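Local coordinates for protein purine nucleoside phosphorylase (Thermus thermophilus, PDB 1ODK) that probably catalyses the reversible phosphorolysis of purine nucleosides, splitting them into the free base and ribose 1-phosphate, at residues T63-E75 and M180-R192. Numbering follows the deposited sequence.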
# COMPACT_ATOMS: atom_id res chain seq x y z
N THR B 63 30.31 2.15 6.83
CA THR B 63 29.12 1.88 6.02
C THR B 63 28.46 3.15 5.47
O THR B 63 27.72 3.09 4.48
CB THR B 63 28.02 1.18 6.84
OG1 THR B 63 27.53 2.09 7.83
CG2 THR B 63 28.54 -0.08 7.51
N GLY B 64 28.72 4.29 6.09
CA GLY B 64 28.07 5.52 5.67
C GLY B 64 26.74 5.54 6.41
O GLY B 64 26.50 4.66 7.24
N MET B 65 25.88 6.51 6.13
CA MET B 65 24.59 6.59 6.81
C MET B 65 23.45 6.14 5.92
O MET B 65 23.41 6.48 4.73
CB MET B 65 24.32 8.03 7.26
CG MET B 65 25.43 8.65 8.10
SD MET B 65 25.04 10.36 8.54
CE MET B 65 25.41 11.20 7.03
N GLY B 66 22.52 5.39 6.49
CA GLY B 66 21.36 4.92 5.74
C GLY B 66 21.50 3.52 5.17
O GLY B 66 22.61 3.09 4.83
N THR B 67 20.38 2.81 5.06
CA THR B 67 20.40 1.45 4.52
C THR B 67 20.87 1.35 3.07
O THR B 67 21.43 0.34 2.68
CB THR B 67 19.01 0.77 4.66
OG1 THR B 67 17.99 1.63 4.13
CG2 THR B 67 18.70 0.48 6.13
N PRO B 68 20.65 2.40 2.25
CA PRO B 68 21.13 2.26 0.87
C PRO B 68 22.65 2.17 0.84
O PRO B 68 23.23 1.38 0.09
CB PRO B 68 20.62 3.53 0.19
CG PRO B 68 19.37 3.86 0.96
CD PRO B 68 19.80 3.60 2.39
N SER B 69 23.30 2.99 1.66
CA SER B 69 24.76 3.00 1.73
C SER B 69 25.26 1.73 2.41
O SER B 69 26.21 1.10 1.94
CB SER B 69 25.24 4.23 2.52
OG SER B 69 26.65 4.34 2.48
N ALA B 70 24.61 1.34 3.50
CA ALA B 70 25.03 0.15 4.23
C ALA B 70 24.84 -1.11 3.40
O ALA B 70 25.66 -2.03 3.47
CB ALA B 70 24.25 0.03 5.55
N ALA B 71 23.77 -1.16 2.61
CA ALA B 71 23.50 -2.33 1.78
C ALA B 71 24.58 -2.51 0.73
O ALA B 71 25.03 -3.63 0.47
CB ALA B 71 22.12 -2.22 1.11
N ILE B 72 25.00 -1.41 0.12
CA ILE B 72 26.05 -1.47 -0.89
C ILE B 72 27.34 -2.01 -0.27
O ILE B 72 28.02 -2.85 -0.86
CB ILE B 72 26.33 -0.06 -1.47
CG1 ILE B 72 25.25 0.30 -2.49
CG2 ILE B 72 27.74 -0.01 -2.08
CD1 ILE B 72 25.29 1.76 -2.93
N VAL B 73 27.66 -1.52 0.93
CA VAL B 73 28.88 -1.95 1.62
C VAL B 73 28.80 -3.41 2.05
O VAL B 73 29.76 -4.17 1.89
CB VAL B 73 29.16 -1.04 2.84
CG1 VAL B 73 30.37 -1.58 3.63
CG2 VAL B 73 29.44 0.37 2.38
N VAL B 74 27.65 -3.82 2.59
CA VAL B 74 27.46 -5.20 3.02
C VAL B 74 27.54 -6.16 1.83
O VAL B 74 28.23 -7.17 1.89
CB VAL B 74 26.10 -5.36 3.75
CG1 VAL B 74 25.81 -6.83 4.01
CG2 VAL B 74 26.13 -4.60 5.07
N GLU B 75 26.83 -5.85 0.75
CA GLU B 75 26.84 -6.70 -0.45
C GLU B 75 28.27 -6.91 -0.94
O GLU B 75 28.67 -8.02 -1.29
CB GLU B 75 25.99 -6.07 -1.56
CG GLU B 75 24.48 -6.08 -1.31
CD GLU B 75 23.81 -7.37 -1.75
OE1 GLU B 75 24.45 -8.44 -1.68
OE2 GLU B 75 22.63 -7.32 -2.16
N MET B 180 19.68 3.85 11.48
CA MET B 180 19.41 3.83 10.04
C MET B 180 20.12 2.77 9.21
O MET B 180 20.38 2.99 8.03
CB MET B 180 19.75 5.22 9.46
CG MET B 180 19.04 6.39 10.15
SD MET B 180 19.66 8.02 9.64
CE MET B 180 19.09 8.05 7.94
N GLU B 181 20.43 1.62 9.80
CA GLU B 181 21.16 0.61 9.04
C GLU B 181 20.81 -0.85 9.32
O GLU B 181 20.88 -1.69 8.43
CB GLU B 181 22.67 0.79 9.26
CG GLU B 181 23.26 2.09 8.70
CD GLU B 181 23.05 3.31 9.59
OE1 GLU B 181 23.35 4.42 9.11
OE2 GLU B 181 22.59 3.17 10.75
N ALA B 182 20.45 -1.14 10.56
CA ALA B 182 20.16 -2.50 10.99
C ALA B 182 19.25 -3.38 10.13
O ALA B 182 19.60 -4.51 9.82
CB ALA B 182 19.64 -2.48 12.43
N SER B 183 18.08 -2.87 9.77
CA SER B 183 17.15 -3.67 8.97
C SER B 183 17.78 -4.28 7.71
O SER B 183 17.63 -5.48 7.46
CB SER B 183 15.94 -2.82 8.58
OG SER B 183 16.33 -1.75 7.74
N ALA B 184 18.50 -3.48 6.94
CA ALA B 184 19.13 -3.97 5.71
C ALA B 184 20.23 -5.00 5.98
O ALA B 184 20.36 -5.99 5.26
CB ALA B 184 19.71 -2.79 4.89
N LEU B 185 21.02 -4.75 7.01
CA LEU B 185 22.09 -5.68 7.36
C LEU B 185 21.48 -7.04 7.71
O LEU B 185 21.92 -8.08 7.22
CB LEU B 185 22.87 -5.15 8.56
CG LEU B 185 23.93 -6.07 9.17
CD1 LEU B 185 25.08 -6.29 8.19
CD2 LEU B 185 24.45 -5.43 10.46
N PHE B 186 20.45 -7.02 8.55
CA PHE B 186 19.78 -8.24 8.98
C PHE B 186 19.20 -8.99 7.79
O PHE B 186 19.38 -10.21 7.66
CB PHE B 186 18.68 -7.92 10.00
CG PHE B 186 19.20 -7.45 11.34
CD1 PHE B 186 18.33 -6.91 12.29
CD2 PHE B 186 20.55 -7.56 11.66
CE1 PHE B 186 18.80 -6.49 13.53
CE2 PHE B 186 21.03 -7.14 12.90
CZ PHE B 186 20.15 -6.60 13.84
N LEU B 187 18.50 -8.27 6.91
CA LEU B 187 17.91 -8.87 5.72
C LEU B 187 18.98 -9.51 4.86
O LEU B 187 18.87 -10.67 4.45
CB LEU B 187 17.15 -7.82 4.90
CG LEU B 187 16.60 -8.30 3.56
CD1 LEU B 187 15.58 -9.40 3.81
CD2 LEU B 187 15.96 -7.14 2.80
N LEU B 188 20.04 -8.75 4.57
CA LEU B 188 21.11 -9.26 3.73
C LEU B 188 21.82 -10.45 4.38
O LEU B 188 22.33 -11.32 3.68
CB LEU B 188 22.11 -8.15 3.41
CG LEU B 188 21.55 -7.13 2.40
CD1 LEU B 188 22.52 -5.97 2.22
CD2 LEU B 188 21.29 -7.82 1.06
N GLY B 189 21.86 -10.47 5.70
CA GLY B 189 22.50 -11.59 6.39
C GLY B 189 21.79 -12.88 6.01
O GLY B 189 22.43 -13.89 5.70
N ARG B 190 20.46 -12.85 6.03
CA ARG B 190 19.69 -14.04 5.67
C ARG B 190 19.75 -14.33 4.17
O ARG B 190 19.95 -15.47 3.75
CB ARG B 190 18.23 -13.88 6.12
CG ARG B 190 18.02 -13.96 7.63
CD ARG B 190 18.59 -15.26 8.19
NE ARG B 190 17.86 -15.75 9.36
CZ ARG B 190 17.96 -15.24 10.59
NH1 ARG B 190 18.77 -14.22 10.82
NH2 ARG B 190 17.25 -15.76 11.58
N MET B 191 19.60 -13.29 3.35
CA MET B 191 19.64 -13.47 1.89
C MET B 191 20.97 -14.01 1.38
O MET B 191 21.00 -14.85 0.47
CB MET B 191 19.36 -12.14 1.18
CG MET B 191 17.94 -11.60 1.32
SD MET B 191 17.79 -9.98 0.52
CE MET B 191 17.90 -10.43 -1.21
N ARG B 192 22.06 -13.51 1.95
CA ARG B 192 23.39 -13.91 1.50
C ARG B 192 24.01 -15.04 2.32
O ARG B 192 25.13 -15.46 2.04
CB ARG B 192 24.32 -12.70 1.50
CG ARG B 192 23.77 -11.50 0.71
CD ARG B 192 23.38 -11.88 -0.72
NE ARG B 192 22.81 -10.74 -1.43
CZ ARG B 192 21.83 -10.83 -2.33
NH1 ARG B 192 21.38 -9.72 -2.90
NH2 ARG B 192 21.31 -12.00 -2.65
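Arg192 grips the carboxylate of Glu75 side-on in a salt bridge. NH1 of Arg192 reaches OE2 of Glu75 at 2.8 Å along a nearly straight bond (174°), on the syn lone pair. NE of Arg192 meets OE1 of Glu75 at 2.8 Å, more bent, and tilted from both the carboxylate and the guanidinium planes. The bend of Glu75 at chi2 (-86°) carries the carboxylate across to Arg192. The two planes lie nearly coplanar. Replacing Arg192 by an alanine is likely to leave the buried Glu75 carboxylate without its countercharge, with the Tyr119 hydroxyl still on OE2. CD1 of Leu188 packs on Val74 CG1 (3.8 Å) and against Ala71, while Val74 CG2 meets Leu185 CD1. Near the N-terminal ends, Ala184 CB lies 3.6 Å from Thr67 CG2. The axes of helix segments 67-75 and 182-192 approach to 8.7 Å and run 31° from parallel, within the alpha/beta fold of the phosphorylase superfamily. Gly66 and Glu181 are the N-cap residues of the two helices. Gly66 N donates to Glu181 OE1 (2.9 Å) from above the carboxylate plane. Further out, Arg87 forms a salt bridge with Glu181 OE2. Thr67 OG1 is hydrogen-bonded to Thr115 OG1 and to Asp113, whose other oxygen bonds Ser183 OG.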